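Local coordinates for single-stranded DNA-binding protein (Enterobacter phage Enc34, PDB 5ODL), which binds single-stranded DNA, probably through an OB-type fold that takes up a run of thymidines, at residues A[29-34]-A[52-57]; A[142-147]-A[171-176]; A[119-124]-A[137-142]. All coordinates share one frame; numbering follows the deposited sequence.

Contact 1: residues A[29-34]-A[52-57]. With nucleotides of chain B.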
loop_
_atom_site.group_PDB
_atom_site.type_symbol
_atom_site.label_atom_id
_atom_site.label_comp_id
_atom_site.label_asym_id
_atom_site.label_seq_id
_atom_site.Cartn_x
_atom_site.Cartn_y
_atom_site.Cartn_z
ATOM N N ARG A 29 7.523 6.346 -2.457
ATOM C CA ARG A 29 6.912 7.548 -2.997
ATOM C C ARG A 29 5.419 7.364 -3.185
ATOM O O ARG A 29 4.972 6.360 -3.663
ATOM C CB ARG A 29 7.613 7.973 -4.295
ATOM C CG ARG A 29 7.474 9.463 -4.602
ATOM C CD ARG A 29 8.443 9.944 -5.677
ATOM N NE ARG A 29 8.344 11.398 -5.785
ATOM C CZ ARG A 29 8.844 12.134 -6.768
ATOM N NH1 ARG A 29 9.535 11.582 -7.770
ATOM N NH2 ARG A 29 8.661 13.441 -6.736
ATOM N N CYS A 30 4.651 8.364 -2.800
ATOM C CA CYS A 30 3.208 8.306 -2.796
ATOM C C CYS A 30 2.686 8.845 -4.158
ATOM O O CYS A 30 3.268 9.788 -4.708
ATOM C CB CYS A 30 2.782 9.164 -1.581
ATOM S SG CYS A 30 1.313 10.038 -1.803
ATOM N N SER A 31 1.629 8.227 -4.721
ATOM C CA SER A 31 0.824 8.848 -5.779
ATOM C C SER A 31 -0.650 8.574 -5.566
ATOM O O SER A 31 -1.051 7.626 -4.866
ATOM C CB SER A 31 1.239 8.449 -7.217
ATOM O OG SER A 31 1.052 7.103 -7.425
ATOM N N TYR A 32 -1.460 9.443 -6.156
ATOM C CA TYR A 32 -2.909 9.322 -6.067
ATOM C C TYR A 32 -3.469 9.042 -4.643
ATOM O O TYR A 32 -4.269 8.126 -4.452
ATOM C CB TYR A 32 -3.385 8.255 -7.024
ATOM C CG TYR A 32 -3.113 8.593 -8.446
ATOM C CD1 TYR A 32 -3.893 9.532 -9.111
ATOM C CD2 TYR A 32 -2.071 7.983 -9.134
ATOM C CE1 TYR A 32 -3.639 9.860 -10.433
ATOM C CE2 TYR A 32 -1.829 8.286 -10.456
ATOM C CZ TYR A 32 -2.609 9.223 -11.097
ATOM O OH TYR A 32 -2.338 9.517 -12.414
ATOM N N PRO A 33 -3.052 9.843 -3.641
ATOM C CA PRO A 33 -3.658 9.668 -2.315
ATOM C C PRO A 33 -5.162 10.003 -2.315
ATOM O O PRO A 33 -5.577 10.972 -2.935
ATOM C CB PRO A 33 -2.871 10.644 -1.429
ATOM C CG PRO A 33 -2.451 11.709 -2.381
ATOM C CD PRO A 33 -2.145 11.012 -3.685
ATOM N N HIS A 34 -5.946 9.172 -1.639
ATOM C CA HIS A 34 -7.347 9.454 -1.353
ATOM C C HIS A 34 -7.475 9.143 0.123
ATOM O O HIS A 34 -8.016 8.096 0.538
ATOM C CB HIS A 34 -8.277 8.586 -2.205
ATOM C CG HIS A 34 -8.203 8.887 -3.661
ATOM N ND1 HIS A 34 -8.764 10.016 -4.219
ATOM C CD2 HIS A 34 -7.635 8.207 -4.679
ATOM C CE1 HIS A 34 -8.534 10.024 -5.520
ATOM N NE2 HIS A 34 -7.857 8.935 -5.829
ATOM N N THR A 52 -1.412 4.860 -3.716
ATOM C CA THR A 52 -0.445 4.098 -4.450
ATOM C C THR A 52 0.942 4.416 -3.904
ATOM O O THR A 52 1.260 5.588 -3.663
ATOM C CB THR A 52 -0.516 4.417 -5.949
ATOM O OG1 THR A 52 -1.791 4.011 -6.467
ATOM C CG2 THR A 52 0.623 3.738 -6.744
ATOM N N LEU A 53 1.729 3.371 -3.699
ATOM C CA LEU A 53 3.087 3.459 -3.220
ATOM C C LEU A 53 4.044 3.008 -4.301
ATOM O O LEU A 53 3.857 1.944 -4.891
ATOM C CB LEU A 53 3.289 2.580 -2.009
ATOM C CG LEU A 53 2.270 2.780 -0.883
ATOM C CD1 LEU A 53 2.453 1.695 0.147
ATOM C CD2 LEU A 53 2.319 4.171 -0.270
ATOM N N LEU A 54 5.065 3.816 -4.557
ATOM C CA LEU A 54 6.073 3.541 -5.586
ATOM C C LEU A 54 7.354 3.139 -4.887
ATOM O O LEU A 54 7.979 3.963 -4.176
ATOM C CB LEU A 54 6.273 4.776 -6.452
ATOM C CG LEU A 54 5.027 5.334 -7.115
ATOM C CD1 LEU A 54 5.303 6.678 -7.764
ATOM C CD2 LEU A 54 4.405 4.356 -8.133
ATOM N N MET A 55 7.737 1.875 -5.067
ATOM C CA MET A 55 8.838 1.265 -4.364
ATOM C C MET A 55 10.069 1.102 -5.340
ATOM O O MET A 55 10.048 0.247 -6.232
ATOM C CB MET A 55 8.266 -0.061 -3.825
ATOM C CG MET A 55 9.178 -0.837 -2.931
ATOM S SD MET A 55 8.392 -2.094 -1.897
ATOM C CE MET A 55 7.919 -3.289 -3.154
ATOM N N PRO A 56 11.132 1.925 -5.189
ATOM C CA PRO A 56 12.255 1.776 -6.108
ATOM C C PRO A 56 12.857 0.363 -6.136
ATOM O O PRO A 56 13.237 -0.153 -5.095
ATOM C CB PRO A 56 13.294 2.776 -5.547
ATOM C CG PRO A 56 12.454 3.823 -4.895
ATOM C CD PRO A 56 11.350 3.047 -4.255
ATOM N N LYS A 57 12.983 -0.228 -7.329
ATOM C CA LYS A 57 13.448 -1.609 -7.442
ATOM C C LYS A 57 14.899 -1.772 -6.953
ATOM O O LYS A 57 15.260 -2.828 -6.442
ATOM C CB LYS A 57 13.350 -2.110 -8.881
ATOM C CG LYS A 57 11.924 -2.169 -9.442
ATOM C CD LYS A 57 11.922 -2.592 -10.900
ATOM C CE LYS A 57 10.522 -2.849 -11.443
ATOM N NZ LYS A 57 10.663 -3.376 -12.836
ATOM P P DT B 7 -5.411 -0.672 -13.462
ATOM O OP1 DT B 7 -5.305 -2.069 -13.966
ATOM O OP2 DT B 7 -4.464 -0.194 -12.406
ATOM O "O5'" DT B 7 -5.309 0.344 -14.691
ATOM C "C5'" DT B 7 -4.930 1.733 -14.529
ATOM C "C4'" DT B 7 -5.857 2.447 -13.571
ATOM O "O4'" DT B 7 -5.163 2.662 -12.317
ATOM C "C3'" DT B 7 -6.335 3.831 -14.010
ATOM O "O3'" DT B 7 -7.621 4.083 -13.415
ATOM C "C2'" DT B 7 -5.275 4.739 -13.416
ATOM C "C1'" DT B 7 -5.054 4.061 -12.069
ATOM N N1 DT B 7 -3.751 4.309 -11.407
ATOM C C2 DT B 7 -3.759 4.722 -10.091
ATOM O O2 DT B 7 -4.784 4.908 -9.455
ATOM N N3 DT B 7 -2.514 4.914 -9.542
ATOM C C4 DT B 7 -1.290 4.741 -10.166
ATOM O O4 DT B 7 -0.252 4.964 -9.550
ATOM C C5 DT B 7 -1.356 4.302 -11.543
ATOM C C7 DT B 7 -0.082 4.080 -12.293
ATOM C C6 DT B 7 -2.566 4.105 -12.085
ATOM P P DT B 8 -8.753 4.943 -14.179
ATOM O OP1 DT B 8 -10.074 4.588 -13.590
ATOM O OP2 DT B 8 -8.544 4.805 -15.645
ATOM O "O5'" DT B 8 -8.403 6.442 -13.771
ATOM C "C5'" DT B 8 -9.426 7.444 -13.591
ATOM C "C4'" DT B 8 -8.873 8.620 -12.818
ATOM O "O4'" DT B 8 -9.007 8.374 -11.396
ATOM C "C3'" DT B 8 -7.390 8.911 -13.058
ATOM O "O3'" DT B 8 -7.117 10.313 -13.052
ATOM C "C2'" DT B 8 -6.699 8.248 -11.882
ATOM C "C1'" DT B 8 -7.727 8.364 -10.770
ATOM N N1 DT B 8 -7.691 7.231 -9.820
ATOM C C2 DT B 8 -7.201 7.459 -8.553
ATOM O O2 DT B 8 -6.838 8.557 -8.167
ATOM N N3 DT B 8 -7.185 6.351 -7.736
ATOM C C4 DT B 8 -7.589 5.067 -8.060
ATOM O O4 DT B 8 -7.517 4.170 -7.219
ATOM C C5 DT B 8 -8.072 4.897 -9.416
ATOM C C7 DT B 8 -8.525 3.544 -9.865
ATOM C C6 DT B 8 -8.096 5.973 -10.215
ATOM P P DT B 9 -5.915 10.890 -13.938
ATOM O OP1 DT B 9 -6.482 11.347 -15.234
ATOM O OP2 DT B 9 -4.816 9.884 -13.932
ATOM O "O5'" DT B 9 -5.437 12.164 -13.109
#

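Contact 2: residues A[142-147]-A[171-176]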
loop_
_atom_site.group_PDB
_atom_site.type_symbol
_atom_site.label_atom_id
_atom_site.label_comp_id
_atom_site.label_asym_id
_atom_site.label_seq_id
_atom_site.Cartn_x
_atom_site.Cartn_y
_atom_site.Cartn_z
ATOM N N GLY A 142 3.671 12.643 -4.783
ATOM C CA GLY A 142 5.062 13.031 -4.961
ATOM C C GLY A 142 5.881 13.041 -3.691
ATOM O O GLY A 142 7.106 12.970 -3.746
ATOM N N CYS A 143 5.229 13.102 -2.532
ATOM C CA CYS A 143 5.965 13.003 -1.277
ATOM C C CYS A 143 6.332 11.547 -1.026
ATOM O O CYS A 143 5.849 10.659 -1.740
ATOM C CB CYS A 143 5.162 13.593 -0.122
ATOM S SG CYS A 143 3.871 12.565 0.571
ATOM N N TRP A 144 7.189 11.329 -0.032
ATOM C CA TRP A 144 7.601 10.003 0.419
ATOM C C TRP A 144 7.009 9.704 1.796
ATOM O O TRP A 144 6.889 10.602 2.658
ATOM C CB TRP A 144 9.131 9.849 0.455
ATOM C CG TRP A 144 9.775 10.081 -0.871
ATOM C CD1 TRP A 144 9.899 11.274 -1.524
ATOM C CD2 TRP A 144 10.377 9.096 -1.705
ATOM N NE1 TRP A 144 10.522 11.087 -2.732
ATOM C CE2 TRP A 144 10.820 9.755 -2.875
ATOM C CE3 TRP A 144 10.563 7.719 -1.591
ATOM C CZ2 TRP A 144 11.476 9.071 -3.925
ATOM C CZ3 TRP A 144 11.191 7.037 -2.630
ATOM C CH2 TRP A 144 11.641 7.720 -3.784
ATOM N N VAL A 145 6.609 8.445 1.971
ATOM C CA VAL A 145 5.924 7.966 3.140
ATOM C C VAL A 145 6.477 6.620 3.563
ATOM O O VAL A 145 7.251 5.983 2.850
ATOM C CB VAL A 145 4.393 7.814 2.872
ATOM C CG1 VAL A 145 3.766 9.118 2.419
ATOM C CG2 VAL A 145 4.110 6.736 1.833
ATOM N N SER A 146 6.019 6.178 4.738
ATOM C CA SER A 146 6.113 4.797 5.158
ATOM C C SER A 146 4.667 4.383 5.453
ATOM O O SER A 146 3.870 5.189 5.928
ATOM C CB SER A 146 7.020 4.633 6.378
ATOM O OG SER A 146 8.362 4.885 6.017
ATOM N N SER A 147 4.308 3.151 5.106
ATOM C CA SER A 147 2.908 2.730 5.246
ATOM C C SER A 147 2.803 1.319 5.791
ATOM O O SER A 147 3.599 0.453 5.441
ATOM C CB SER A 147 2.199 2.891 3.908
ATOM O OG SER A 147 0.861 2.433 3.936
ATOM N N LYS A 171 4.195 10.479 6.916
ATOM C CA LYS A 171 5.031 11.348 6.102
ATOM C C LYS A 171 6.488 11.126 6.462
ATOM O O LYS A 171 6.855 11.116 7.628
ATOM C CB LYS A 171 4.667 12.814 6.367
ATOM C CG LYS A 171 5.478 13.826 5.574
ATOM C CD LYS A 171 5.061 13.826 4.124
ATOM C CE LYS A 171 5.425 15.127 3.456
ATOM N NZ LYS A 171 4.754 16.328 3.996
ATOM N N ARG A 172 7.312 10.966 5.434
ATOM C CA ARG A 172 8.743 10.716 5.589
ATOM C C ARG A 172 9.597 11.825 4.974
ATOM O O ARG A 172 10.544 12.301 5.630
ATOM C CB ARG A 172 9.103 9.356 4.975
ATOM C CG ARG A 172 8.702 8.174 5.842
ATOM C CD ARG A 172 9.547 8.035 7.108
ATOM N NE ARG A 172 10.941 7.829 6.720
ATOM C CZ ARG A 172 12.031 8.306 7.322
ATOM N NH1 ARG A 172 11.962 9.050 8.424
ATOM N NH2 ARG A 172 13.224 8.033 6.796
ATOM N N LYS A 173 9.294 12.195 3.727
ATOM C CA LYS A 173 10.064 13.239 2.999
ATOM C C LYS A 173 9.172 14.091 2.138
ATOM O O LYS A 173 8.215 13.608 1.525
ATOM C CB LYS A 173 11.145 12.620 2.097
ATOM C CG LYS A 173 12.097 11.667 2.772
ATOM C CD LYS A 173 13.008 10.992 1.752
ATOM C CE LYS A 173 13.839 9.935 2.463
ATOM N NZ LYS A 173 15.010 9.500 1.683
ATOM N N ASP A 174 9.481 15.376 2.069
ATOM C CA ASP A 174 8.876 16.233 1.062
ATOM C C ASP A 174 9.691 16.102 -0.221
ATOM O O ASP A 174 10.891 15.817 -0.176
ATOM C CB ASP A 174 8.800 17.696 1.556
ATOM C CG ASP A 174 7.712 17.879 2.599
ATOM O OD1 ASP A 174 6.526 17.774 2.226
ATOM O OD2 ASP A 174 8.036 18.075 3.791
ATOM N N ASP A 175 9.029 16.303 -1.349
ATOM C CA ASP A 175 9.657 16.224 -2.671
ATOM C C ASP A 175 8.778 16.964 -3.651
ATOM O O ASP A 175 7.700 17.442 -3.282
ATOM C CB ASP A 175 9.824 14.753 -3.091
ATOM C CG ASP A 175 10.944 14.509 -4.107
ATOM O OD1 ASP A 175 11.486 15.479 -4.725
ATOM O OD2 ASP A 175 11.255 13.275 -4.313
ATOM N N GLU A 176 9.233 17.068 -4.906
ATOM C CA GLU A 176 8.455 17.712 -5.975
ATOM C C GLU A 176 7.081 17.042 -6.136
ATOM O O GLU A 176 7.015 15.798 -6.261
ATOM C CB GLU A 176 9.244 17.662 -7.293
ATOM C CG GLU A 176 8.478 18.196 -8.487
ATOM C CD GLU A 176 9.323 18.356 -9.737
ATOM O OE1 GLU A 176 10.524 18.694 -9.629
ATOM O OE2 GLU A 176 8.769 18.149 -10.831
#

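Contact 3: residues A[119-124]-A[137-142]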
loop_
_atom_site.group_PDB
_atom_site.type_symbol
_atom_site.label_atom_id
_atom_site.label_comp_id
_atom_site.label_asym_id
_atom_site.label_seq_id
_atom_site.Cartn_x
_atom_site.Cartn_y
_atom_site.Cartn_z
ATOM N N PRO A 119 -7.302 5.258 7.188
ATOM C CA PRO A 119 -6.052 4.891 7.866
ATOM C C PRO A 119 -5.564 6.004 8.794
ATOM O O PRO A 119 -5.989 7.179 8.649
ATOM C CB PRO A 119 -5.048 4.730 6.722
ATOM C CG PRO A 119 -5.659 5.306 5.537
ATOM C CD PRO A 119 -7.149 5.370 5.725
ATOM N N ASP A 120 -4.707 5.661 9.743
ATOM C CA ASP A 120 -3.995 6.688 10.508
ATOM C C ASP A 120 -3.126 7.491 9.536
ATOM O O ASP A 120 -2.460 6.924 8.697
ATOM C CB ASP A 120 -3.068 6.073 11.542
ATOM C CG ASP A 120 -3.807 5.261 12.596
ATOM O OD1 ASP A 120 -5.002 5.522 12.856
ATOM O OD2 ASP A 120 -3.168 4.362 13.173
ATOM N N VAL A 121 -3.160 8.809 9.654
ATOM C CA VAL A 121 -2.339 9.711 8.830
ATOM C C VAL A 121 -1.489 10.566 9.759
ATOM O O VAL A 121 -2.041 11.365 10.520
ATOM C CB VAL A 121 -3.184 10.592 7.893
ATOM C CG1 VAL A 121 -2.281 11.512 7.049
ATOM C CG2 VAL A 121 -4.065 9.704 7.020
ATOM N N LEU A 122 -0.172 10.365 9.697
ATOM C CA LEU A 122 0.778 11.009 10.606
ATOM C C LEU A 122 1.692 11.983 9.832
ATOM O O LEU A 122 2.193 11.636 8.757
ATOM C CB LEU A 122 1.654 9.962 11.310
ATOM C CG LEU A 122 1.009 8.994 12.321
ATOM C CD1 LEU A 122 0.113 7.970 11.646
ATOM C CD2 LEU A 122 2.090 8.283 13.111
ATOM N N ASN A 123 1.920 13.172 10.397
ATOM C CA ASN A 123 2.960 14.086 9.893
ATOM C C ASN A 123 4.353 13.638 10.318
ATOM O O ASN A 123 4.496 12.622 10.989
ATOM C CB ASN A 123 2.671 15.547 10.285
ATOM C CG ASN A 123 2.692 15.797 11.775
ATOM O OD1 ASN A 123 3.307 15.059 12.546
ATOM N ND2 ASN A 123 2.037 16.890 12.189
ATOM N N MET A 124 5.396 14.385 9.936
ATOM C CA MET A 124 6.765 13.993 10.297
ATOM C C MET A 124 7.043 13.943 11.788
ATOM O O MET A 124 7.913 13.192 12.228
ATOM C CB MET A 124 7.790 14.920 9.680
ATOM C CG MET A 124 8.194 14.534 8.292
ATOM S SD MET A 124 9.396 15.728 7.709
ATOM C CE MET A 124 8.990 15.565 5.979
ATOM N N GLU A 137 -3.195 18.328 2.606
ATOM C CA GLU A 137 -1.968 19.142 2.547
ATOM C C GLU A 137 -0.734 18.359 2.923
ATOM O O GLU A 137 0.304 18.530 2.295
ATOM C CB GLU A 137 -2.089 20.356 3.471
ATOM C CG GLU A 137 -3.169 21.322 3.040
ATOM C CD GLU A 137 -3.302 22.530 3.961
ATOM O OE1 GLU A 137 -3.985 23.481 3.542
ATOM O OE2 GLU A 137 -2.739 22.551 5.090
ATOM N N GLU A 138 -0.841 17.492 3.930
ATOM C CA GLU A 138 0.315 16.738 4.404
ATOM C C GLU A 138 0.821 15.653 3.415
ATOM O O GLU A 138 2.028 15.558 3.166
ATOM C CB GLU A 138 0.006 16.104 5.743
ATOM C CG GLU A 138 1.162 15.424 6.437
ATOM C CD GLU A 138 2.242 16.398 6.857
ATOM O OE1 GLU A 138 1.920 17.533 7.247
ATOM O OE2 GLU A 138 3.415 16.014 6.794
ATOM N N ILE A 139 -0.089 14.845 2.892
ATOM C CA ILE A 139 0.275 13.698 2.051
ATOM C C ILE A 139 -0.199 14.005 0.623
ATOM O O ILE A 139 -1.344 13.772 0.245
ATOM C CB ILE A 139 -0.339 12.354 2.556
ATOM C CG1 ILE A 139 -0.061 12.067 4.039
ATOM C CG2 ILE A 139 0.221 11.209 1.702
ATOM C CD1 ILE A 139 1.366 12.062 4.466
ATOM N N TYR A 140 0.719 14.533 -0.173
ATOM C CA TYR A 140 0.443 14.942 -1.523
ATOM C C TYR A 140 1.200 13.978 -2.442
ATOM O O TYR A 140 2.292 13.463 -2.108
ATOM C CB TYR A 140 0.842 16.415 -1.778
ATOM C CG TYR A 140 2.296 16.708 -1.428
ATOM C CD1 TYR A 140 2.656 17.079 -0.153
ATOM C CD2 TYR A 140 3.313 16.546 -2.379
ATOM C CE1 TYR A 140 3.973 17.278 0.204
ATOM C CE2 TYR A 140 4.642 16.773 -2.048
ATOM C CZ TYR A 140 4.971 17.148 -0.757
ATOM O OH TYR A 140 6.274 17.347 -0.403
ATOM N N GLY A 141 0.632 13.765 -3.616
ATOM C CA GLY A 141 1.266 12.902 -4.618
ATOM C C GLY A 141 2.644 13.468 -4.943
ATOM O O GLY A 141 2.758 14.632 -5.308
ATOM N N GLY A 142 3.671 12.643 -4.783
ATOM C CA GLY A 142 5.062 13.031 -4.961
ATOM C C GLY A 142 5.881 13.041 -3.691
ATOM O O GLY A 142 7.106 12.970 -3.746
HETATM O O HOH W 1 5.245 16.691 8.437
#

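Contact 1: residues A[29-34]-A[52-57]
Part of the DNA-contacting face of what is probably an OB-type fold is formed by two antiparallel strands, in which R29, C30 and S31 pair with L54, L53 and T52. R29 and L54 form a hydrogen-bonded pair, L54 N reaching R29 O at 2.7 Å, and S31 with T52 form another, S31 N meeting T52 O at 2.9 Å. Between them C30 and L53, a non-hydrogen-bonded pair, turn to the opposite face, where V145 receives both apolar side chains. S31 and T52 share the face that meets the DNA. Small side chains suit it, since S31 OG lies only 3.4 Å from T52 CB and the base of DT7 of chain B rests beside both. With T52 OG1 anti to the carbonyl carbon (chi1 -64°), the hydroxyl accepts a weak hydrogen bond from N3 of DT7 of chain B, 3.3 Å away. At Y32 the chain turns a corner, and the Y32 ring has DT7 of chain B over one face, CD2 3.1 Å from N3, while O2 of DT8 of chain B approaches CD1 obliquely at 3.2 Å. H34, whose ring stacks on Y39, donates from NE2 to that same O2 at 2.6 Å, nearly straight at 166°. Aromatic and small polar side chains contacting bases from a strand and the corner beside it are typical of single-stranded DNA recognition by OB folds.

Contact 2: residues A[142-147]-A[171-176]
W144 and D175 meet side by side: the indole NE1 donates to D175 OD2 over 2.8 Å, nearly straight at 168°. Ring and carboxylate are almost coplanar, 21° apart, and the oxygen uses its anti lone pair. Tryptophan suits this place because it offers a single N-H at the rim of a broad apolar ring. D175 brings its carboxylate there with CG anti to the backbone N (chi1 -155°), while its other oxygen, OD1, takes the backbone N-H of E176, which limits rotation of the group. Next to this pair, the CB atoms of W144 and K173 pack at 3.8 Å, and the extended lysine chain then leads its ammonium away from the neighbouring segment.

Behind the side chains lies a classic beta bulge in the hairpin of strands 144-156 and 159-173. R172 and K173 both face W144, and their N-H groups converge on W144 O from the same face of its carbonyl plane, at 2.8 Å from R172 N and 3.1 Å from K173 N. W144 N returns a bond to K173 O. Past the bulge the register has shifted by one, and V145 lies opposite K171 with their side chains diverging.

R172 lays its aliphatic CG 3.3 Å from S146 OG; N27 positions both, accepting from R172 NE through OD1 and bonding S146 OG through its backbone N. K171, bent at chi2 and chi4, passes C143, its CE 3.9 Å from C143 CB, before NZ forms a salt bridge with D174 OD1 (2.9 Å) and a second one with E138. Farther along, D175 CB packs 3.3 Å from G142 O, the carbonyl that accepts from R29 NE, which ties the chain entering strand 144-156 to strand 28-31.

Contact 3: residues A[119-124]-A[137-142]
This is a small, mainly side-chain contact between the short strand 120-122, at the edge of the sheet, and the C-terminal end of helix 132-138 with the residues that follow it. No direct hydrogen bond joins the two segments. The apolar part is V121 against I139: V121 CG1 and I139 CG1 touch at 3.8 Å as the two side chains slide past each other in opposite directions. V121 places CG1 anti to the backbone N (chi1 180°), which carries that methyl to the isoleucine. Branched aliphatic side chains suit this buried spot, where I139 also packs on L35 and on the aliphatic part of K171.

I139 is the first residue to leave helical backbone angles, so the contact marks where the helix gives way to the loop that leads into strand 144-156. On its other flank, strand 120-122 runs parallel to strand 159-173, and backbone bonds of L122 to V169 and K171 tie it to the sheet.

The polar part is made by E138, just before I139, and N123, two residues after V121. E138 lays its carboxylate against N123, with CD 3.6 Å from N123 CB. Its chain is bent at chi2 (66°), which folds the acid group back over the asparagine's aliphatic carbon. The amide of N123 turns elsewhere, ND2 donating to E127 and OD1 accepting a weak bond from E125 N. E138 OE2 lies beside the ammonium of K171, whose positive charge would favour an ionised carboxylate, and it accepts from a water at 2.6 Å. That water in turn accepts from M124 N at 2.8 Å. M124 N, in the loop after the strand, lies 4.1 Å from E138 OE2, and the water spans the gap.

The three contacts adjoin one another around one curled sheet. Centres lie about 9 Å apart for contacts 1 and 2, about 8 Å for contacts 2 and 3, and about 12 Å for contacts 1 and 3. Contact 1 closes before contact 3 opens, and contact 3 closes before contact 2, with G142 shared by the latter two. Strand 28-31 of contact 1 neighbours strand 144-156 of contact 2, whose partner 159-173 borders strand 120-122 of contact 3. This run of neighbouring strands leads from the DNA-contacting strand to the helix end. The nucleotides meet contact 1, whereas the nearest atoms of contacts 2 and 3 are about 10 and 9 Å from the DNA.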